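Local coordinates for HTH-type transcriptional activator AmpR (PDB 5MMH), which activates transcription of the beta-lactamase gene ampC, binding its promoter directly and recognising cell-wall-derived muropeptides through its effector domain, at residues V24-L27 against L28-E32; L31-F34 against Q35-P39; S109-A112 against D113-P116; G191-S194 against A195-A198. All blocks are in the same frame, centred on the assembly; numbering follows the deposited sequence.

Interaction 1 (V24-L27 against L28-E32); sequences VGWL and LPRLE
W26 and R30 meet in helix 20-37, where a pi-type turn at 24-27 runs into a kink at P29. The guanidinium of R30 lies flat on the indole, planes 7° apart. W26 CG is anti to the backbone N (chi1 -164°) and R30 is extended from CG to NE, bringing the guanidinium over the indole. R30 CZ sits 3.6 Å from the centroid of the five-membered ring of W26, a cation-pi contact. R30 CD lies 3.7 Å from the centroid of the six-membered ring of W26, a CH-pi contact. R30 NH1 donates to W26 O at 2.8 Å, in the carbonyl plane and on a lone pair. Water 1 bridges R30 NH1, at 2.7 Å, and G25 O. The bond to W26 O, the water and the stack probably fix the rotation of the guanidinium.

The helix is the crossover of a beta-alpha-beta unit, between strands 13-19 and 42-48 of the LysR-type effector domain. P29 has no N-H for the turn before, but R30 N donates to L27 O at 2.9 Å. L27 CD1 packs on L31 CD1 at 4.2 Å, and both leucines reach L45. V24 O accepts a hydrogen bond from NE2 of Q148 of the second subunit.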
loop_
_atom_site.group_PDB
_atom_site.type_symbol
_atom_site.label_atom_id
_atom_site.label_comp_id
_atom_site.label_asym_id
_atom_site.label_seq_id
_atom_site.Cartn_x
_atom_site.Cartn_y
_atom_site.Cartn_z
ATOM N N VAL A 24 5.513 -1.075 7.858
ATOM C CA VAL A 24 4.440 -1.274 8.830
ATOM C C VAL A 24 4.459 -2.690 9.383
ATOM O O VAL A 24 4.121 -2.889 10.546
ATOM C CB VAL A 24 3.046 -0.921 8.263
ATOM C CG1 VAL A 24 3.012 0.516 7.813
ATOM C CG2 VAL A 24 2.672 -1.810 7.121
ATOM N N GLY A 25 4.889 -3.681 8.598
ATOM C CA GLY A 25 4.966 -5.029 9.138
ATOM C C GLY A 25 6.162 -5.309 10.041
ATOM O O GLY A 25 6.110 -6.272 10.820
ATOM N N TRP A 26 7.242 -4.507 9.959
ATOM C CA TRP A 26 8.504 -4.883 10.620
ATOM C C TRP A 26 9.295 -3.725 11.222
ATOM O O TRP A 26 9.700 -3.782 12.383
ATOM C CB TRP A 26 9.411 -5.636 9.636
ATOM C CG TRP A 26 10.556 -6.387 10.290
ATOM C CD1 TRP A 26 10.536 -7.682 10.739
ATOM C CD2 TRP A 26 11.877 -5.890 10.566
ATOM N NE1 TRP A 26 11.759 -8.022 11.276
ATOM C CE2 TRP A 26 12.600 -6.944 11.182
ATOM C CE3 TRP A 26 12.513 -4.660 10.369
ATOM C CZ2 TRP A 26 13.920 -6.801 11.593
ATOM C CZ3 TRP A 26 13.823 -4.520 10.754
ATOM C CH2 TRP A 26 14.528 -5.591 11.360
ATOM N N LEU A 27 9.542 -2.670 10.453
ATOM C CA LEU A 27 10.422 -1.620 10.950
ATOM C C LEU A 27 9.781 -0.839 12.092
ATOM O O LEU A 27 10.432 -0.574 13.115
ATOM C CB LEU A 27 10.801 -0.675 9.815
ATOM C CG LEU A 27 11.836 0.381 10.159
ATOM C CD1 LEU A 27 13.187 -0.276 10.540
ATOM C CD2 LEU A 27 12.007 1.338 8.993
ATOM N N LEU A 28 8.517 -0.449 11.933
ATOM C CA LEU A 28 7.875 0.469 12.870
ATOM C C LEU A 28 7.696 -0.165 14.244
ATOM O O LEU A 28 7.842 0.547 15.246
ATOM C CB LEU A 28 6.524 0.963 12.335
ATOM C CG LEU A 28 6.498 2.039 11.240
ATOM C CD1 LEU A 28 5.062 2.441 10.938
ATOM C CD2 LEU A 28 7.302 3.276 11.585
ATOM N N PRO A 29 7.355 -1.461 14.346
ATOM C CA PRO A 29 7.375 -2.124 15.667
ATOM C C PRO A 29 8.715 -2.066 16.385
ATOM O O PRO A 29 8.740 -2.203 17.614
ATOM C CB PRO A 29 7.003 -3.579 15.345
ATOM C CG PRO A 29 6.155 -3.482 14.117
ATOM C CD PRO A 29 6.708 -2.319 13.323
ATOM N N ARG A 30 9.828 -1.886 15.671
ATOM C CA ARG A 30 11.147 -1.876 16.293
ATOM C C ARG A 30 11.761 -0.490 16.386
ATOM O O ARG A 30 12.775 -0.333 17.070
ATOM C CB ARG A 30 12.103 -2.800 15.530
ATOM C CG ARG A 30 11.651 -4.251 15.546
ATOM C CD ARG A 30 12.350 -5.097 14.491
ATOM N NE ARG A 30 11.987 -6.511 14.650
ATOM C CZ ARG A 30 10.793 -7.011 14.313
ATOM N NH1 ARG A 30 9.846 -6.220 13.792
ATOM N NH2 ARG A 30 10.544 -8.298 14.493
ATOM N N LEU A 31 11.161 0.522 15.744
ATOM C CA LEU A 31 11.849 1.799 15.604
ATOM C C LEU A 31 11.946 2.532 16.929
ATOM O O LEU A 31 12.849 3.348 17.116
ATOM C CB LEU A 31 11.140 2.680 14.580
ATOM C CG LEU A 31 12.061 3.629 13.810
ATOM C CD1 LEU A 31 13.326 2.912 13.264
ATOM C CD2 LEU A 31 11.284 4.277 12.672
ATOM N N GLU A 32 11.019 2.271 17.846
ATOM C CA GLU A 32 11.124 2.849 19.176
ATOM C C GLU A 32 12.442 2.456 19.843
ATOM O O GLU A 32 13.067 3.282 20.515
ATOM C CB GLU A 32 9.919 2.413 20.002
ATOM C CG GLU A 32 9.570 3.341 21.136
ATOM C CD GLU A 32 8.120 3.178 21.590
ATOM O OE1 GLU A 32 7.233 3.854 21.014
ATOM O OE2 GLU A 32 7.862 2.367 22.514
HETATM O O HOH W 1 7.274 -7.031 13.279
#

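Interaction 2 (L31-F34 against Q35-P39); sequences LEDF and QARHP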
loop_
_atom_site.group_PDB
_atom_site.type_symbol
_atom_site.label_atom_id
_atom_site.label_comp_id
_atom_site.label_asym_id
_atom_site.label_seq_id
_atom_site.Cartn_x
_atom_site.Cartn_y
_atom_site.Cartn_z
ATOM N N LEU A 31 11.161 0.522 15.744
ATOM C CA LEU A 31 11.849 1.799 15.604
ATOM C C LEU A 31 11.946 2.532 16.929
ATOM O O LEU A 31 12.849 3.348 17.116
ATOM C CB LEU A 31 11.140 2.680 14.580
ATOM C CG LEU A 31 12.061 3.629 13.810
ATOM C CD1 LEU A 31 13.326 2.912 13.264
ATOM C CD2 LEU A 31 11.284 4.277 12.672
ATOM N N GLU A 32 11.019 2.271 17.846
ATOM C CA GLU A 32 11.124 2.849 19.176
ATOM C C GLU A 32 12.442 2.456 19.843
ATOM O O GLU A 32 13.067 3.282 20.515
ATOM C CB GLU A 32 9.919 2.413 20.002
ATOM C CG GLU A 32 9.570 3.341 21.136
ATOM C CD GLU A 32 8.120 3.178 21.590
ATOM O OE1 GLU A 32 7.233 3.854 21.014
ATOM O OE2 GLU A 32 7.862 2.367 22.514
ATOM N N ASP A 33 12.909 1.219 19.619
ATOM C CA ASP A 33 14.214 0.799 20.142
ATOM C C ASP A 33 15.346 1.646 19.571
ATOM O O ASP A 33 16.268 2.027 20.297
ATOM C CB ASP A 33 14.465 -0.687 19.844
ATOM C CG ASP A 33 15.815 -1.180 20.369
ATOM O OD1 ASP A 33 15.898 -1.429 21.584
ATOM O OD2 ASP A 33 16.789 -1.346 19.582
ATOM N N PHE A 34 15.300 1.938 18.267
ATOM C CA PHE A 34 16.345 2.758 17.653
ATOM C C PHE A 34 16.369 4.166 18.233
ATOM O O PHE A 34 17.445 4.714 18.498
ATOM C CB PHE A 34 16.158 2.825 16.133
ATOM C CG PHE A 34 17.050 3.839 15.458
ATOM C CD1 PHE A 34 18.402 3.581 15.273
ATOM C CD2 PHE A 34 16.540 5.054 15.031
ATOM C CE1 PHE A 34 19.228 4.510 14.672
ATOM C CE2 PHE A 34 17.355 5.988 14.418
ATOM C CZ PHE A 34 18.698 5.718 14.234
ATOM N N GLN A 35 15.198 4.782 18.420
ATOM C CA GLN A 35 15.172 6.164 18.895
ATOM C C GLN A 35 15.633 6.272 20.344
ATOM O O GLN A 35 16.218 7.289 20.722
ATOM C CB GLN A 35 13.770 6.760 18.721
ATOM C CG GLN A 35 13.125 6.322 17.402
ATOM C CD GLN A 35 12.280 7.384 16.716
ATOM O OE1 GLN A 35 12.806 8.309 16.088
ATOM N NE2 GLN A 35 10.962 7.244 16.815
ATOM N N ALA A 36 15.385 5.245 21.161
ATOM C CA ALA A 36 15.930 5.231 22.519
ATOM C C ALA A 36 17.453 5.173 22.492
ATOM O O ALA A 36 18.129 5.967 23.152
ATOM C CB ALA A 36 15.360 4.052 23.312
ATOM N N ARG A 37 18.007 4.258 21.700
ATOM C CA ARG A 37 19.446 4.031 21.652
ATOM C C ARG A 37 20.198 5.105 20.881
ATOM O O ARG A 37 21.417 5.204 21.025
ATOM C CB ARG A 37 19.724 2.644 21.052
ATOM C CG ARG A 37 19.156 1.529 21.937
ATOM C CD ARG A 37 19.022 0.186 21.233
ATOM N NE ARG A 37 20.295 -0.352 20.774
ATOM C CZ ARG A 37 20.450 -1.572 20.268
ATOM N NH1 ARG A 37 19.406 -2.389 20.158
ATOM N NH2 ARG A 37 21.648 -1.974 19.873
ATOM N N HIS A 38 19.514 5.920 20.080
ATOM C CA HIS A 38 20.147 7.018 19.350
ATOM C C HIS A 38 19.255 8.250 19.423
ATOM O O HIS A 38 18.616 8.633 18.432
ATOM C CB HIS A 38 20.434 6.614 17.906
ATOM C CG HIS A 38 21.333 5.427 17.792
ATOM N ND1 HIS A 38 22.698 5.539 17.638
ATOM C CD2 HIS A 38 21.065 4.099 17.826
ATOM C CE1 HIS A 38 23.232 4.332 17.575
ATOM N NE2 HIS A 38 22.263 3.440 17.688
ATOM N N PRO A 39 19.209 8.908 20.588
ATOM C CA PRO A 39 18.269 10.030 20.791
ATOM C C PRO A 39 18.583 11.242 19.945
ATOM O O PRO A 39 17.694 12.066 19.691
ATOM C CB PRO A 39 18.429 10.367 22.277
ATOM C CG PRO A 39 19.699 9.684 22.709
ATOM C CD PRO A 39 19.897 8.516 21.820
#
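Q35, A36, R37 and H38 donate their backbone N-H groups to the carbonyls of L31, E32, D33 and F34, each four residues back, in the last turns of helix 20-37. H38 N still reaches F34 O at 2.9 Å, although H38 is the first residue to leave helical backbone angles. The helix ends here, before the chain enters strand 42-48 of the beta-alpha-beta unit.

D33 and R37 form a salt bridge one turn apart. R37 NH1 lies 2.9 Å from D33 OD2 and approaches the syn lone pair of that oxygen. The bond is bent, with an N-H...O angle of 137°, and the carboxylate and guanidinium planes stand 82° apart. The R37 chain lies along the carboxylate, with CD 3.2 Å from D33 OD2. It bends beyond CD, and NH1 rather than NE makes the bond. R37 NH2 pairs with E205.

On another side of the helix F34 meets H38. Their ring planes are 25° apart, but the rings are slid and barely overlap, with centroids 5.1 Å apart. F34 CE1 touches H38 CD2 at 3.7 Å, and H38 CB lies over a face of the F34 ring. The rings of W202 and F199, from helix 194-215, also meet F34.

D33 OD2 takes a further hydrogen bond from W202 NE1. R37 NH1 and W202 NE1 thus grip one carboxylate oxygen, which probably helps to keep D33 ionised.

Interaction 3 (S109-A112 against D113-P116); sequences SYRA and DEWP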
loop_
_atom_site.group_PDB
_atom_site.type_symbol
_atom_site.label_atom_id
_atom_site.label_comp_id
_atom_site.label_asym_id
_atom_site.label_seq_id
_atom_site.Cartn_x
_atom_site.Cartn_y
_atom_site.Cartn_z
ATOM N N SER A 109 1.739 -9.795 -7.602
ATOM C CA SER A 109 2.551 -8.595 -7.716
ATOM C C SER A 109 3.044 -8.415 -9.152
ATOM O O SER A 109 2.818 -9.259 -10.023
ATOM C CB SER A 109 3.742 -8.658 -6.763
ATOM O OG SER A 109 4.751 -9.502 -7.296
ATOM N N TYR A 110 3.764 -7.321 -9.397
ATOM C CA TYR A 110 4.336 -7.091 -10.740
ATOM C C TYR A 110 5.432 -8.043 -11.135
ATOM O O TYR A 110 5.762 -8.142 -12.287
ATOM C CB TYR A 110 4.717 -5.653 -11.128
ATOM C CG TYR A 110 4.960 -4.624 -10.066
ATOM C CD1 TYR A 110 6.164 -4.580 -9.364
ATOM C CD2 TYR A 110 4.018 -3.636 -9.833
ATOM C CE1 TYR A 110 6.412 -3.622 -8.404
ATOM C CE2 TYR A 110 4.232 -2.649 -8.873
ATOM C CZ TYR A 110 5.441 -2.647 -8.143
ATOM O OH TYR A 110 5.661 -1.664 -7.196
ATOM N N ARG A 111 5.965 -8.763 -10.183
ATOM C CA ARG A 111 6.950 -9.791 -10.514
ATOM C C ARG A 111 6.203 -11.045 -10.953
ATOM O O ARG A 111 5.590 -11.731 -10.128
ATOM C CB ARG A 111 7.843 -10.057 -9.307
ATOM C CG ARG A 111 8.501 -8.803 -8.771
ATOM C CD ARG A 111 9.173 -9.038 -7.418
ATOM N NE ARG A 111 8.206 -9.263 -6.343
ATOM C CZ ARG A 111 7.642 -8.292 -5.628
ATOM N NH1 ARG A 111 6.771 -8.590 -4.664
ATOM N NH2 ARG A 111 7.946 -7.021 -5.881
ATOM N N ALA A 112 6.249 -11.353 -12.251
ATOM C CA ALA A 112 5.257 -12.255 -12.825
ATOM C C ALA A 112 5.561 -13.731 -12.618
ATOM O O ALA A 112 4.702 -14.565 -12.930
ATOM C CB ALA A 112 5.097 -11.984 -14.326
ATOM N N ASP A 113 6.732 -14.091 -12.102
ATOM C CA ASP A 113 7.081 -15.496 -11.976
ATOM C C ASP A 113 6.921 -16.035 -10.558
ATOM O O ASP A 113 7.371 -17.145 -10.278
ATOM C CB ASP A 113 8.508 -15.734 -12.482
ATOM C CG ASP A 113 8.585 -15.788 -14.008
ATOM O OD1 ASP A 113 9.212 -14.889 -14.612
ATOM O OD2 ASP A 113 7.994 -16.719 -14.606
ATOM N N GLU A 114 6.262 -15.303 -9.670
ATOM C CA GLU A 114 6.156 -15.771 -8.296
ATOM C C GLU A 114 5.176 -16.935 -8.184
ATOM O O GLU A 114 5.471 -17.946 -7.535
ATOM C CB GLU A 114 5.745 -14.620 -7.388
ATOM C CG GLU A 114 6.755 -13.473 -7.353
ATOM C CD GLU A 114 6.365 -12.373 -6.353
ATOM O OE1 GLU A 114 5.182 -12.321 -5.951
ATOM O OE2 GLU A 114 7.240 -11.567 -5.956
ATOM N N TRP A 115 4.002 -16.816 -8.815
ATOM C CA TRP A 115 3.029 -17.908 -8.767
ATOM C C TRP A 115 3.513 -19.185 -9.446
ATOM O O TRP A 115 3.338 -20.266 -8.858
ATOM C CB TRP A 115 1.687 -17.458 -9.356
ATOM C CG TRP A 115 0.825 -16.778 -8.370
ATOM C CD1 TRP A 115 0.598 -15.451 -8.280
ATOM C CD2 TRP A 115 0.094 -17.392 -7.303
ATOM N NE1 TRP A 115 -0.238 -15.188 -7.223
ATOM C CE2 TRP A 115 -0.565 -16.367 -6.610
ATOM C CE3 TRP A 115 -0.064 -18.714 -6.865
ATOM C CZ2 TRP A 115 -1.379 -16.611 -5.507
ATOM C CZ3 TRP A 115 -0.862 -18.955 -5.757
ATOM C CH2 TRP A 115 -1.515 -17.907 -5.097
ATOM N N PRO A 116 4.062 -19.161 -10.669
ATOM C CA PRO A 116 4.628 -20.411 -11.205
ATOM C C PRO A 116 5.747 -20.961 -10.340
ATOM O O PRO A 116 5.818 -22.178 -10.137
ATOM C CB PRO A 116 5.115 -20.019 -12.611
ATOM C CG PRO A 116 5.075 -18.546 -12.665
ATOM C CD PRO A 116 4.033 -18.101 -11.690
HETATM O O HOH W 2 2.866 -12.255 -7.440
HETATM O O HOH W 3 3.045 -14.095 -10.260
#
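R111 and E114 form a salt bridge at the N-terminal start of helix 114-121, across a type I beta turn from R111 to E114. R111 NE donates to E114 OE2 at 2.5 Å, with a nearly straight N-H...O angle of 166°. This distance is unusually short and its exact value is doubtful. The oxygen lies in the guanidinium plane, at its edge. Relative to the carboxylate, the nitrogen lies above the plane, 36° out of it. R111 NH1 adds a weak bond to E114 OE2 at 3.3 Å. The R111 chain is bent at chi3 (-70°), which brings NE round to the carboxylate.

The other oxygen of E114 is held by S109. S109 OG makes a weak hydrogen bond to E114 OE1 at 3.2 Å. Water 2 bridges the same pair of residues: it donates to E114 OE1 at 2.8 Å and accepts from S109 N. The buried carboxylate therefore has partners on both oxygens.

S109 positions R111 in turn. S109 OG accepts from R111 N at 3.2 Å, which makes an ST turn on the way from strand 106-109 to helix 114-121. The same hydroxyl oxygen lies over a face of the R111 guanidinium. Further out, E114 packs on L83 and L154, from strands 73-86 and 153-156. W115 NE1 is bonded to L107 O, tying the first helical turn to strand 106-109. Water 3 joins the beta turn to the first helical turn: it accepts from W115 N at 3.2 Å and donates weakly to A112 O.

Interaction 4 (G191-S194 against A195-A198); sequences GETS and AMLA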
loop_
_atom_site.group_PDB
_atom_site.type_symbol
_atom_site.label_atom_id
_atom_site.label_comp_id
_atom_site.label_asym_id
_atom_site.label_seq_id
_atom_site.Cartn_x
_atom_site.Cartn_y
_atom_site.Cartn_z
ATOM N N GLY A 191 28.907 9.136 0.176
ATOM C CA GLY A 191 29.573 8.624 1.346
ATOM C C GLY A 191 28.596 8.342 2.470
ATOM O O GLY A 191 27.504 8.901 2.551
ATOM N N GLU A 192 29.000 7.439 3.345
ATOM C CA GLU A 192 28.205 7.074 4.498
ATOM C C GLU A 192 28.520 8.050 5.617
ATOM O O GLU A 192 29.680 8.179 6.025
ATOM C CB GLU A 192 28.512 5.639 4.907
ATOM C CG GLU A 192 28.825 4.761 3.717
ATOM C CD GLU A 192 28.926 3.304 4.087
ATOM O OE1 GLU A 192 29.393 3.011 5.208
ATOM O OE2 GLU A 192 28.532 2.450 3.263
ATOM N N THR A 193 27.499 8.756 6.088
ATOM C CA THR A 193 27.673 9.676 7.199
ATOM C C THR A 193 27.717 8.890 8.504
ATOM O O THR A 193 27.532 7.671 8.534
ATOM C CB THR A 193 26.542 10.698 7.224
ATOM O OG1 THR A 193 25.331 10.030 7.603
ATOM C CG2 THR A 193 26.363 11.345 5.837
ATOM N N SER A 194 27.933 9.599 9.604
ATOM C CA SER A 194 28.026 8.928 10.894
ATOM C C SER A 194 26.655 8.459 11.386
ATOM O O SER A 194 26.537 7.366 11.960
ATOM C CB SER A 194 28.698 9.856 11.903
ATOM O OG SER A 194 28.321 9.526 13.220
ATOM N N ALA A 195 25.596 9.246 11.155
ATOM C CA ALA A 195 24.260 8.773 11.522
ATOM C C ALA A 195 23.866 7.563 10.688
ATOM O O ALA A 195 23.268 6.615 11.210
ATOM C CB ALA A 195 23.219 9.884 11.366
ATOM N N MET A 196 24.211 7.570 9.396
ATOM C CA MET A 196 24.012 6.389 8.564
ATOM C C MET A 196 24.694 5.162 9.165
ATOM O O MET A 196 24.091 4.086 9.255
ATOM C CB MET A 196 24.540 6.639 7.150
ATOM C CG MET A 196 23.650 7.501 6.275
ATOM S SD MET A 196 24.527 8.101 4.821
ATOM C CE MET A 196 24.667 6.604 3.865
ATOM N N LEU A 197 25.961 5.302 9.577
ATOM C CA LEU A 197 26.667 4.150 10.142
ATOM C C LEU A 197 25.975 3.663 11.403
ATOM O O LEU A 197 25.789 2.455 11.587
ATOM C CB LEU A 197 28.140 4.492 10.417
ATOM C CG LEU A 197 28.933 4.634 9.106
ATOM C CD1 LEU A 197 30.343 5.183 9.297
ATOM C CD2 LEU A 197 28.967 3.301 8.380
ATOM N N ALA A 198 25.541 4.593 12.259
ATOM C CA ALA A 198 24.822 4.193 13.459
ATOM C C ALA A 198 23.547 3.440 13.100
ATOM O O ALA A 198 23.267 2.372 13.658
ATOM C CB ALA A 198 24.506 5.421 14.312
#
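T193 and M196 form a capping box at the N-terminus of helix 194-215, the long C-terminal helix of the effector domain. M196 N donates a hydrogen bond to T193 OG1 at 3.2 Å, with an N-H...O angle of 166°. T193 OG1 is placed for this by its first torsion (70°), which sets it between the backbone N and the carbonyl carbon. In the other direction T193 N points at M196 SD, a weak bond of 3.3 Å but almost straight at 172°. The side chain of each residue thus receives the backbone N-H of the other. L197 N to T193 O and A198 N to S194 O, both 3.0 Å, begin the regular helical bonding.

Van der Waals contacts surround the box. M196 bends at its last torsion, and its CE reaches back to E192 CA at 3.6 Å. M196 CG lies 3.3 Å from T193 OG1, and T193 CG2 lies 3.9 Å from M196 SD. A195 and A198 both pack on I41, and M196 on D60.

The charged group is E192. Its carboxylate is held chiefly by a salt bridge from E192 OE2 to R186 of strand 181-187, with a long, weak ion pair to R200. The side chains of E192 and L197 cross at about a right angle, and E192 OE1 lies 3.2 Å from the L197 methyl CD2.

How the interactions relate
Interactions 1 and 2 follow each other along helix 20-37, share L31 and E32, and have centres about 11 Å apart. Interaction 4 opens helix 194-215, which packs against that helix. It touches interaction 2 directly, where H38 CE1 meets A198 CB at 3.7 Å; their centres are about 16 Å apart. The centres of interactions 1 and 4 are about 21 Å apart, without touching. Interaction 3 stands apart, across the centre of the chain from the other three. Its centre is about 27 Å from that of interaction 1, about 36 Å from interaction 2 and about 35 Å from interaction 4. All four lie in the domain that recognises muropeptides, and interaction 1 also reaches the second subunit.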